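PDB 2G40: lactate utilization protein C from Deinococcus radiodurans, which may function in the utilization of L-lactate, as a homodimeric member of the LutC/YkgG family. Local coordinates for residues A54-Q59 with A135-G140; G131-I136 with I143-A148; G81-A86 with A101-V106. All blocks are in the same frame, centred on the assembly; numbering follows the deposited sequence. Where two conformers were deposited one is given.

Contact 1: residues A54-Q59 with A135-G140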
ATOM      1  N   ALA A  54     -10.968  22.145 -14.330  1.00 16.50           N
ATOM      2  CA  ALA A  54      -9.889  23.089 -14.028  1.00 16.22           C
ATOM      3  C   ALA A  54      -9.647  23.229 -12.522  1.00 15.29           C
ATOM      4  O   ALA A  54      -8.507  23.197 -12.073  1.00 15.80           O
ATOM      5  CB  ALA A  54     -10.162  24.442 -14.664  1.00 17.25           C
ATOM      6  N   GLU A  55     -10.726  23.377 -11.756  1.00 17.35           N
ATOM      7  CA  GLU A  55     -10.664  23.461 -10.293  1.00 15.39           C
ATOM      8  C   GLU A  55     -10.118  22.189  -9.655  1.00 15.39           C
ATOM      9  O   GLU A  55      -9.359  22.237  -8.674  1.00 15.42           O
ATOM     10  CB  GLU A  55     -12.045  23.741  -9.738  1.00 15.29           C
ATOM     11  CG  GLU A  55     -12.571  25.120 -10.046  1.00 21.16           C
ATOM     12  CD  GLU A  55     -14.036  25.272  -9.719  1.00 16.09           C
ATOM     13  OE1 GLU A  55     -14.826  24.328  -9.935  1.00 20.54           O
ATOM     14  OE2 GLU A  55     -14.416  26.366  -9.249  1.00 27.23           O
ATOM     15  N   ILE A  56     -10.495  21.051 -10.223  1.00 13.22           N
ATOM     16  CA  ILE A  56      -9.984  19.760  -9.778  1.00 15.00           C
ATOM     17  C   ILE A  56      -8.459  19.676  -9.970  1.00 14.90           C
ATOM     18  O   ILE A  56      -7.745  19.288  -9.053  1.00 16.35           O
ATOM     19  CB  ILE A  56     -10.710  18.590 -10.492  1.00 14.42           C
ATOM     20  CG1 ILE A  56     -12.159  18.509 -10.018  1.00 16.69           C
ATOM     21  CG2 ILE A  56      -9.998  17.266 -10.225  1.00 13.45           C
ATOM     22  CD1 ILE A  56     -12.994  17.531 -10.837  1.00 17.03           C
ATOM     23  N   LEU A  57      -7.978  20.027 -11.164  1.00 15.61           N
ATOM     24  CA  LEU A  57      -6.553  20.037 -11.467  1.00 17.97           C
ATOM     25  C   LEU A  57      -5.793  20.963 -10.529  1.00 16.36           C
ATOM     26  O   LEU A  57      -4.752  20.597  -9.960  1.00 17.54           O
ATOM     27  CB  LEU A  57      -6.336  20.448 -12.927  1.00 18.74           C
ATOM     28  CG  LEU A  57      -6.690  19.334 -13.926  1.00 26.10           C
ATOM     29  CD1 LEU A  57      -6.689  19.845 -15.346  1.00 33.41           C
ATOM     30  CD2 LEU A  57      -5.736  18.155 -13.787  1.00 31.07           C
ATOM     31  N   HIS A  58      -6.339  22.156 -10.324  1.00 16.98           N
ATOM     32  CA  HIS A  58      -5.716  23.120  -9.427  1.00 17.94           C
ATOM     33  C   HIS A  58      -5.718  22.626  -7.997  1.00 14.78           C
ATOM     34  O   HIS A  58      -4.732  22.744  -7.295  1.00 13.95           O
ATOM     35  CB  HIS A  58      -6.418  24.462  -9.516  1.00 18.96           C
ATOM     36  CG  HIS A  58      -6.176  25.173 -10.808  1.00 19.51           C
ATOM     37  ND1 HIS A  58      -6.925  26.256 -11.207  1.00 19.17           N
ATOM     38  CD2 HIS A  58      -5.265  24.963 -11.788  1.00 24.34           C
ATOM     39  CE1 HIS A  58      -6.491  26.678 -12.381  1.00 21.62           C
ATOM     40  NE2 HIS A  58      -5.465  25.931 -12.739  1.00 17.91           N
ATOM     41  N   GLN A  59      -6.813  22.022  -7.578  1.00 16.09           N
ATOM     42  CA  GLN A  59      -6.869  21.417  -6.248  1.00 15.49           C
ATOM     43  C   GLN A  59      -5.861  20.285  -6.038  1.00 15.15           C
ATOM     44  O   GLN A  59      -5.202  20.217  -4.998  1.00 15.01           O
ATOM     45  CB  GLN A  59      -8.288  20.922  -5.989  1.00 15.73           C
ATOM     46  CG  GLN A  59      -8.473  20.267  -4.640  1.00 15.43           C
ATOM     47  CD  GLN A  59      -9.899  19.913  -4.418  1.00 16.83           C
ATOM     48  OE1 GLN A  59     -10.437  19.002  -5.050  1.00 19.04           O
ATOM     49  NE2 GLN A  59     -10.527  20.622  -3.527  1.00 18.65           N
ATOM     50  N   ALA A 135      -6.210   9.236  -9.243  1.00 16.10           N
ATOM     51  CA  ALA A 135      -5.778  10.222  -8.274  1.00 16.06           C
ATOM     52  C   ALA A 135      -6.995  10.993  -7.827  1.00 13.97           C
ATOM     53  O   ALA A 135      -7.944  11.148  -8.578  1.00 17.20           O
ATOM     54  CB  ALA A 135      -4.763  11.186  -8.862  1.00 15.66           C
ATOM     55  N   ILE A 136      -6.943  11.459  -6.591  1.00 16.23           N
ATOM     56  CA  ILE A 136      -8.053  12.179  -5.987  1.00 17.10           C
ATOM     57  C   ILE A 136      -7.590  13.579  -5.614  1.00 14.58           C
ATOM     58  O   ILE A 136      -6.633  13.775  -4.838  1.00 16.36           O
ATOM     59  CB  ILE A 136      -8.560  11.448  -4.745  1.00 15.05           C
ATOM     60  CG1 ILE A 136      -9.005  10.027  -5.088  1.00 21.31           C
ATOM     61  CG2 ILE A 136      -9.698  12.224  -4.116  1.00 14.20           C
ATOM     62  CD1 ILE A 136      -8.894   9.097  -3.905  1.00 15.50           C
ATOM     63  N   SER A 137      -8.282  14.565  -6.170  1.00 17.92           N
ATOM     64  CA  SER A 137      -7.885  15.945  -5.981  1.00 17.53           C
ATOM     65  C   SER A 137      -8.058  16.429  -4.552  1.00 18.60           C
ATOM     66  O   SER A 137      -7.192  17.116  -4.034  1.00 19.81           O
ATOM     67  CB  SER A 137      -8.607  16.865  -6.958  1.00 18.53           C
ATOM     68  OG  SER A 137      -9.969  17.069  -6.637  1.00 18.06           O
ATOM     69  N   GLU A 138      -9.164  16.061  -3.906  0.50 18.37           N
ATOM     70  CA  GLU A 138      -9.492  16.642  -2.590  0.50 17.61           C
ATOM     71  C   GLU A 138      -8.450  16.341  -1.522  0.50 18.84           C
ATOM     72  O   GLU A 138      -8.195  17.171  -0.648  0.50 17.18           O
ATOM     73  CB  GLU A 138     -10.906  16.243  -2.117  0.50 17.84           C
ATOM     74  CG  GLU A 138     -11.124  14.777  -1.769  0.50 16.44           C
ATOM     75  CD  GLU A 138     -12.499  14.506  -1.167  0.50 17.65           C
ATOM     76  OE1 GLU A 138     -13.127  15.456  -0.661  0.50 26.81           O
ATOM     77  OE2 GLU A 138     -12.957  13.344  -1.187  0.50 16.05           O
ATOM     78  N   THR A 139      -7.827  15.168  -1.617  1.00 19.18           N
ATOM     79  CA  THR A 139      -6.837  14.735  -0.640  1.00 19.09           C
ATOM     80  C   THR A 139      -5.442  14.621  -1.223  1.00 18.37           C
ATOM     81  O   THR A 139      -4.522  14.257  -0.520  1.00 20.50           O
ATOM     82  CB  THR A 139      -7.265  13.408  -0.007  1.00 18.63           C
ATOM     83  OG1 THR A 139      -7.522  12.445  -1.026  1.00 19.18           O
ATOM     84  CG2 THR A 139      -8.505  13.603   0.819  1.00 23.56           C
ATOM     85  N   GLY A 140      -5.268  14.944  -2.504  1.00 19.87           N
ATOM     86  CA  GLY A 140      -3.959  14.818  -3.137  1.00 19.89           C
ATOM     87  C   GLY A 140      -3.476  13.391  -3.058  1.00 19.86           C
ATOM     88  O   GLY A 140      -2.312  13.123  -2.707  1.00 20.04           O
TER
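Gln-59 reaches from helix 53-66 to Ser-137, where the chain leaves strand 134-136, and its side-chain carbonyl accepts a hydrogen bond from the hydroxyl. Ser-137 OG stands 2.5 Å from Gln-59 OE1, an unusually short separation; the donor arrives in the carbonyl plane on a lone pair, with a C=O...donor angle of 143°. Behind the amide, Gln-59 CG rests 3.5 Å from Ser-137 O, so the glutamine lies along the serine backbone as well as accepting its hydroxyl proton. The amide carbon continues toward the next residue, with Gln-59 CD 3.8 Å from Glu-138 CA. One turn of helix earlier, Ile-56 takes the other side-chain contact: its CG2 branch packs 3.6 Å from Ser-137 CB. That same CB sits 3.3 Å from Ile-56 O, against the helix backbone.

The torsions set up this meeting. Gln-59 CG is anti to the backbone N (chi1 180°) and the chain stays extended, which carries the amide straight off the helix. Ser-137 OG lies between its own N and carbonyl carbon (chi1 74°), facing that amide. Further out, Ile-56 also packs on Ile-171 of strand 171-172, and Phe-60 of the same helix touches Ser-137. Backbone bonds of Ser-137 to Val-172 and of Glu-138 to Gln-173 hold the turn beside strand 171-172.

The helix near the N terminus of the modelled chain is thereby joined to the hairpin turn by one direct polar bond bordered by aliphatic carbon. Because Gln-59 uses its oxygen here, the bond probably favours the amide flip that turns OE1 to the hydroxyl; Gln-173 O, also an acceptor, competes only weakly for the single proton of the buried serine, which goes to Gln-59 OE1.

Contact 2: residues G131-I136 with I143-A148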
ATOM      1  N   GLY A 131       3.018   4.710 -13.550  1.00 18.82           N
ATOM      2  CA  GLY A 131       1.691   5.279 -13.722  1.00 19.59           C
ATOM      3  C   GLY A 131       0.945   5.167 -12.405  1.00 19.27           C
ATOM      4  O   GLY A 131       1.536   5.031 -11.329  1.00 16.52           O
ATOM      5  N   CYS A 132      -0.368   5.231 -12.483  1.00 18.54           N
ATOM      6  CA  CYS A 132      -1.208   4.995 -11.313  1.00 18.19           C
ATOM      7  C   CYS A 132      -2.551   4.491 -11.765  1.00 17.85           C
ATOM      8  O   CYS A 132      -2.799   4.380 -12.981  1.00 20.60           O
ATOM      9  CB  CYS A 132      -1.400   6.259 -10.522  1.00 16.22           C
ATOM     10  SG  CYS A 132      -2.244   7.590 -11.396  1.00 20.06           S
ATOM     11  N   ALA A 133      -3.408   4.179 -10.800  1.00 19.11           N
ATOM     12  CA  ALA A 133      -4.761   3.738 -11.096  1.00 17.66           C
ATOM     13  C   ALA A 133      -5.722   4.916 -11.195  1.00 18.51           C
ATOM     14  O   ALA A 133      -6.544   4.995 -12.133  1.00 19.29           O
ATOM     15  CB  ALA A 133      -5.246   2.750 -10.063  1.00 17.73           C
ATOM     16  N   VAL A 134      -5.615   5.811 -10.219  1.00 18.93           N
ATOM     17  CA  VAL A 134      -6.482   6.988 -10.107  1.00 17.25           C
ATOM     18  C   VAL A 134      -5.849   7.960  -9.127  1.00 17.80           C
ATOM     19  O   VAL A 134      -5.012   7.575  -8.301  1.00 16.23           O
ATOM     20  CB  VAL A 134      -7.922   6.603  -9.656  1.00 21.48           C
ATOM     21  CG1 VAL A 134      -7.927   6.100  -8.215  1.00 17.97           C
ATOM     22  CG2 VAL A 134      -8.899   7.774  -9.877  1.00 19.39           C
ATOM     23  N   ALA A 135      -6.210   9.236  -9.243  1.00 16.10           N
ATOM     24  CA  ALA A 135      -5.778  10.222  -8.274  1.00 16.06           C
ATOM     25  C   ALA A 135      -6.995  10.993  -7.827  1.00 13.97           C
ATOM     26  O   ALA A 135      -7.944  11.148  -8.578  1.00 17.20           O
ATOM     27  CB  ALA A 135      -4.763  11.186  -8.862  1.00 15.66           C
ATOM     28  N   ILE A 136      -6.943  11.459  -6.591  1.00 16.23           N
ATOM     29  CA  ILE A 136      -8.053  12.179  -5.987  1.00 17.10           C
ATOM     30  C   ILE A 136      -7.590  13.579  -5.614  1.00 14.58           C
ATOM     31  O   ILE A 136      -6.633  13.775  -4.838  1.00 16.36           O
ATOM     32  CB  ILE A 136      -8.560  11.448  -4.745  1.00 15.05           C
ATOM     33  CG1 ILE A 136      -9.005  10.027  -5.088  1.00 21.31           C
ATOM     34  CG2 ILE A 136      -9.698  12.224  -4.116  1.00 14.20           C
ATOM     35  CD1 ILE A 136      -8.894   9.097  -3.905  1.00 15.50           C
ATOM     36  N   ILE A 143      -3.542   6.636  -6.050  1.00 15.68           N
ATOM     37  CA  ILE A 143      -3.729   5.217  -5.792  1.00 14.77           C
ATOM     38  C   ILE A 143      -3.045   4.392  -6.874  1.00 17.10           C
ATOM     39  O   ILE A 143      -3.268   4.599  -8.074  1.00 18.19           O
ATOM     40  CB  ILE A 143      -5.199   4.824  -5.765  1.00 15.89           C
ATOM     41  CG1 ILE A 143      -5.958   5.624  -4.698  1.00 18.45           C
ATOM     42  CG2 ILE A 143      -5.327   3.281  -5.520  1.00 18.15           C
ATOM     43  CD1 ILE A 143      -7.490   5.473  -4.742  1.00 18.66           C
ATOM     44  N   LEU A 144      -2.217   3.470  -6.418  1.00 18.74           N
ATOM     45  CA  LEU A 144      -1.632   2.458  -7.247  1.00 18.98           C
ATOM     46  C   LEU A 144      -2.354   1.154  -7.033  1.00 18.10           C
ATOM     47  O   LEU A 144      -2.602   0.755  -5.888  1.00 16.27           O
ATOM     48  CB  LEU A 144      -0.178   2.237  -6.865  1.00 18.28           C
ATOM     49  CG  LEU A 144       0.753   3.447  -6.774  1.00 23.92           C
ATOM     50  CD1 LEU A 144       2.180   2.906  -6.663  1.00 24.53           C
ATOM     51  CD2 LEU A 144       0.630   4.413  -7.947  1.00 23.24           C
ATOM     52  N   ASP A 145      -2.595   0.451  -8.133  1.00 17.27           N
ATOM     53  CA  ASP A 145      -3.121  -0.909  -8.082  1.00 16.27           C
ATOM     54  C   ASP A 145      -2.151  -1.942  -8.663  1.00 17.93           C
ATOM     55  O   ASP A 145      -2.515  -3.095  -8.819  1.00 16.79           O
ATOM     56  CB  ASP A 145      -4.523  -1.017  -8.714  1.00 16.05           C
ATOM     57  CG  ASP A 145      -4.528  -0.803 -10.226  1.00 19.33           C
ATOM     58  OD1 ASP A 145      -3.471  -0.512 -10.814  1.00 17.76           O
ATOM     59  OD2 ASP A 145      -5.618  -0.892 -10.811  1.00 22.17           O
ATOM     60  N   HIS A 146      -0.929  -1.512  -8.967  1.00 19.10           N
ATOM     61  CA  HIS A 146       0.202  -2.410  -9.207  1.00 17.27           C
ATOM     62  C   HIS A 146       0.033  -3.269 -10.434  1.00 17.20           C
ATOM     63  O   HIS A 146       0.506  -4.387 -10.492  1.00 18.08           O
ATOM     64  CB  HIS A 146       0.480  -3.169  -7.906  1.00 15.84           C
ATOM     65  CG  HIS A 146       0.801  -2.234  -6.787  1.00 16.87           C
ATOM     66  ND1 HIS A 146       1.969  -1.500  -6.767  1.00 16.53           N
ATOM     67  CD2 HIS A 146       0.076  -1.821  -5.722  1.00 20.29           C
ATOM     68  CE1 HIS A 146       1.965  -0.709  -5.710  1.00 18.81           C
ATOM     69  NE2 HIS A 146       0.838  -0.901  -5.051  1.00 18.62           N
ATOM     70  N   ARG A 147      -0.679  -2.700 -11.401  1.00 16.14           N
ATOM     71  CA  ARG A 147      -0.756  -3.236 -12.734  1.00 16.11           C
ATOM     72  C   ARG A 147       0.595  -3.026 -13.420  1.00 17.77           C
ATOM     73  O   ARG A 147       1.575  -2.563 -12.797  1.00 18.04           O
ATOM     74  CB  ARG A 147      -1.926  -2.598 -13.458  1.00 17.58           C
ATOM     75  CG  ARG A 147      -3.264  -3.130 -12.959  1.00 19.35           C
ATOM     76  CD  ARG A 147      -4.391  -2.311 -13.512  1.00 21.27           C
ATOM     77  NE  ARG A 147      -5.684  -2.630 -12.925  1.00 21.74           N
ATOM     78  CZ  ARG A 147      -6.475  -3.632 -13.300  1.00 24.55           C
ATOM     79  NH1 ARG A 147      -6.112  -4.467 -14.265  1.00 25.60           N
ATOM     80  NH2 ARG A 147      -7.637  -3.824 -12.679  1.00 23.27           N
ATOM     81  N   ALA A 148       0.673  -3.390 -14.684  1.00 17.71           N
ATOM     82  CA  ALA A 148       1.974  -3.536 -15.347  1.00 17.69           C
ATOM     83  C   ALA A 148       2.753  -2.225 -15.427  1.00 17.18           C
ATOM     84  O   ALA A 148       3.979  -2.257 -15.425  1.00 18.62           O
ATOM     85  CB  ALA A 148       1.781  -4.116 -16.747  1.00 18.85           C
TER
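Two successive residues, Ala-133 and Val-134, stand opposite the single Ile-143, a classic beta bulge where strand 134-136 pairs antiparallel with strand 141-144 in a beta hairpin. Ile-143 O takes a firm bond from Ala-133 N at 2.8 Å and a weak one from Val-134 N at 3.4 Å. The return bond, Ile-143 N to Val-134 O, is 2.8 Å long and completes the hydrogen-bonded pair.

Apolar packing gathers on the face bearing Val-134 and Ile-143, whose side chains run alongside each other. Val-134 CG1, set between its backbone N and carbonyl carbon (chi1 68°), meets Ile-143 CD1 at 3.6 Å. Ile-136 CD1 reaches that same methyl obliquely, and Val-182 of helix 175-187 covers the pair.

The other end is more polar and nearer solvent, Ala-133 and Arg-147 being partly exposed. Here Ala-133 CB lies 3.6 Å from Asp-145 CG, a methyl against a carboxylate. That carboxylate forms a salt bridge with Arg-147, which has a further one to Glu-188, and its OD2 also bonds Ser-185 OG. Replacing Asp-145 with an alanine would probably leave Arg-147 NE without its mate, cost Ser-185 a bond and strip the Ala-133 methyl of its neighbour. Arg-147 NE approaches Asp-145 OD2 at 2.7 Å from above the carboxylate plane, 48° out of it, while OD2 lies at the guanidinium edge.

Contact 3: residues G81-A86 with A101-V106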
ATOM      1  N   GLY A  81      10.368  14.285 -22.040  1.00 19.77           N
ATOM      2  CA  GLY A  81      11.247  15.347 -21.563  1.00 20.68           C
ATOM      3  C   GLY A  81      11.061  15.690 -20.097  1.00 20.66           C
ATOM      4  O   GLY A  81      12.042  15.891 -19.373  1.00 21.11           O
ATOM      5  N   ALA A  82       9.804  15.747 -19.657  1.00 18.62           N
ATOM      6  CA  ALA A  82       9.465  16.024 -18.253  1.00 19.66           C
ATOM      7  C   ALA A  82      10.053  14.965 -17.329  1.00 18.25           C
ATOM      8  O   ALA A  82      10.576  15.280 -16.254  1.00 20.95           O
ATOM      9  CB  ALA A  82       7.952  16.091 -18.059  1.00 17.92           C
ATOM     10  N   ILE A  83       9.940  13.709 -17.741  1.00 17.36           N
ATOM     11  CA  ILE A  83      10.476  12.603 -16.947  1.00 19.24           C
ATOM     12  C   ILE A  83      11.979  12.713 -16.911  1.00 19.19           C
ATOM     13  O   ILE A  83      12.596  12.617 -15.845  1.00 19.69           O
ATOM     14  CB  ILE A  83      10.079  11.233 -17.523  1.00 19.48           C
ATOM     15  CG1 ILE A  83       8.559  11.051 -17.470  1.00 20.78           C
ATOM     16  CG2 ILE A  83      10.756  10.117 -16.739  1.00 20.32           C
ATOM     17  CD1 ILE A  83       8.043   9.879 -18.245  1.00 16.57           C
ATOM     18  N   ALA A  84      12.577  12.934 -18.082  1.00 19.65           N
ATOM     19  CA  ALA A  84      14.022  13.148 -18.169  1.00 19.38           C
ATOM     20  C   ALA A  84      14.491  14.309 -17.312  1.00 18.88           C
ATOM     21  O   ALA A  84      15.497  14.195 -16.609  1.00 18.93           O
ATOM     22  CB  ALA A  84      14.448  13.352 -19.601  1.00 18.78           C
ATOM     23  N   LYS A  85      13.746  15.408 -17.346  1.00 18.22           N
ATOM     24  CA  LYS A  85      14.078  16.574 -16.567  1.00 20.16           C
ATOM     25  C   LYS A  85      14.005  16.252 -15.067  1.00 19.98           C
ATOM     26  O   LYS A  85      14.899  16.617 -14.317  1.00 20.73           O
ATOM     27  CB  LYS A  85      13.155  17.739 -16.930  1.00 19.44           C
ATOM     28  CG  LYS A  85      13.516  19.031 -16.285  1.00 27.25           C
ATOM     29  CD  LYS A  85      12.598  20.137 -16.783  1.00 27.98           C
ATOM     30  CE  LYS A  85      12.913  21.463 -16.127  1.00 41.02           C
ATOM     31  NZ  LYS A  85      13.015  21.324 -14.648  1.00 45.49           N
ATOM     32  N   ALA A  86      12.974  15.520 -14.651  1.00 19.81           N
ATOM     33  CA  ALA A  86      12.802  15.108 -13.245  1.00 20.67           C
ATOM     34  C   ALA A  86      13.945  14.251 -12.698  1.00 21.46           C
ATOM     35  O   ALA A  86      14.319  14.390 -11.529  1.00 22.98           O
ATOM     36  CB  ALA A  86      11.495  14.364 -13.082  1.00 19.03           C
ATOM     37  N   ALA A 101       6.913   2.600 -24.077  1.00 22.22           N
ATOM     38  CA  ALA A 101       8.234   2.964 -24.618  1.00 23.68           C
ATOM     39  C   ALA A 101       8.430   4.465 -24.904  1.00 23.58           C
ATOM     40  O   ALA A 101       9.493   5.001 -24.616  1.00 23.94           O
ATOM     41  CB  ALA A 101       8.524   2.162 -25.877  1.00 25.38           C
ATOM     42  N   PRO A 102       7.435   5.133 -25.521  1.00 24.51           N
ATOM     43  CA  PRO A 102       7.556   6.577 -25.814  1.00 24.70           C
ATOM     44  C   PRO A 102       7.844   7.504 -24.636  1.00 24.98           C
ATOM     45  O   PRO A 102       8.308   8.614 -24.842  1.00 25.48           O
ATOM     46  CB  PRO A 102       6.195   6.921 -26.437  1.00 24.29           C
ATOM     47  CG  PRO A 102       5.732   5.631 -27.030  1.00 27.66           C
ATOM     48  CD  PRO A 102       6.180   4.581 -26.068  1.00 25.44           C
ATOM     49  N   TRP A 103       7.576   7.061 -23.415  1.00 22.38           N
ATOM     50  CA  TRP A 103       7.901   7.858 -22.230  1.00 23.05           C
ATOM     51  C   TRP A 103       9.384   7.879 -21.903  1.00 21.29           C
ATOM     52  O   TRP A 103       9.833   8.690 -21.102  1.00 21.11           O
ATOM     53  CB  TRP A 103       7.210   7.297 -21.006  1.00 21.72           C
ATOM     54  CG  TRP A 103       5.728   7.326 -21.031  1.00 20.36           C
ATOM     55  CD1 TRP A 103       4.902   7.516 -22.103  1.00 23.61           C
ATOM     56  CD2 TRP A 103       4.894   7.089 -19.915  1.00 21.07           C
ATOM     57  NE1 TRP A 103       3.598   7.431 -21.709  1.00 25.03           N
ATOM     58  CE2 TRP A 103       3.560   7.169 -20.365  1.00 18.49           C
ATOM     59  CE3 TRP A 103       5.140   6.824 -18.568  1.00 20.86           C
ATOM     60  CZ2 TRP A 103       2.477   6.996 -19.505  1.00 22.54           C
ATOM     61  CZ3 TRP A 103       4.059   6.628 -17.718  1.00 21.71           C
ATOM     62  CH2 TRP A 103       2.753   6.725 -18.186  1.00 25.75           C
ATOM     63  N   LEU A 104      10.119   6.940 -22.487  1.00 22.96           N
ATOM     64  CA  LEU A 104      11.484   6.688 -22.108  1.00 22.58           C
ATOM     65  C   LEU A 104      12.408   7.350 -23.106  1.00 24.19           C
ATOM     66  O   LEU A 104      12.065   7.515 -24.287  1.00 25.02           O
ATOM     67  CB  LEU A 104      11.765   5.189 -22.073  1.00 22.42           C
ATOM     68  CG  LEU A 104      10.784   4.289 -21.310  1.00 21.55           C
ATOM     69  CD1 LEU A 104      11.320   2.853 -21.373  1.00 20.59           C
ATOM     70  CD2 LEU A 104      10.556   4.756 -19.870  1.00 24.53           C
ATOM     71  N   THR A 105      13.590   7.701 -22.631  1.00 24.07           N
ATOM     72  CA  THR A 105      14.538   8.447 -23.440  1.00 24.80           C
ATOM     73  C   THR A 105      15.943   7.912 -23.259  1.00 27.02           C
ATOM     74  O   THR A 105      16.295   7.420 -22.188  1.00 25.28           O
ATOM     75  CB  THR A 105      14.500   9.940 -23.063  1.00 25.73           C
ATOM     76  OG1 THR A 105      14.493  10.081 -21.638  1.00 30.85           O
ATOM     77  CG2 THR A 105      13.234  10.575 -23.594  1.00 26.46           C
ATOM     78  N   VAL A 106      16.733   8.006 -24.329  1.00 27.88           N
ATOM     79  CA  VAL A 106      18.149   7.629 -24.317  1.00 28.43           C
ATOM     80  C   VAL A 106      18.856   8.455 -23.252  1.00 28.28           C
ATOM     81  O   VAL A 106      18.586   9.646 -23.096  1.00 31.62           O
ATOM     82  CB  VAL A 106      18.773   7.852 -25.716  1.00 29.58           C
ATOM     83  CG1 VAL A 106      20.315   7.966 -25.660  1.00 29.93           C
ATOM     84  CG2 VAL A 106      18.338   6.734 -26.654  1.00 31.52           C
TER
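Ile-83 touches Trp-103 with its outermost methyl, delivered by its own torsions. In Ile-83, CG1 is anti to the carbonyl carbon (chi1 -64°) and the chain runs on extended, sending CD1 off the helix as its leading atom. In Trp-103, chi1 (-63°) turns the indole to the side of the backbone N, while the touch falls on CB and the carbonyl oxygen.

The helix, 79-87, belongs to a beta-alpha-beta crossover that links parallel strands 70-74 and 92-94 of one sheet, with three other strands lying between them, in an arrangement consistent with a Rossmann-like domain. Residues 101-106 belong to the loop that follows strand 92-94 and leads to strand 109-111. Ile-83 CD1 lies 3.6 Å from Trp-103 O and 3.9 Å from Trp-103 CB; the two side chains are inclined to one another, and the touch is made at the root of the tryptophan. No hydrogen bond joins the segments, so the contact is van der Waals packing of modest extent, burying 164 Å² in all.

On the loop side, Leu-104 N bonds Ala-101 O at 2.9 Å, closing the 3-10 turn that presents Trp-103. Beyond the contact, Ile-83 packs on Ile-221 of strand 217-223 and Trp-103 on Val-165 of strand 161-167, so both rest against neighbouring strands of the parallel sheet. Toward the partly exposed border, the touching pair is a methyl and a hydroxyl: Ala-84 CB sits 3.9 Å from Thr-105 OG1.

How the contacts relate
From the N terminus, helix 53-66 supplies the first half of contact 1, whose partner follows only at residues 135-140. Within that long loop, contact 3 closes a smaller one; it is thus nested, and its nearest atoms stay about 13 Å from contact 1. Contact 2 comes after contact 3 in series, without touching it. It opens at 131-136, before contact 1 has closed at 135-140, and closes after it at 143-148, so the two overlap along the chain and share Ala-135 and Ile-136. Contact 3 joins a helix and a loop that flank the parallel sheet; contact 2 pairs the hairpin strands of the mixed sheet, and contact 1 ties the turn of that hairpin to helix 53-66.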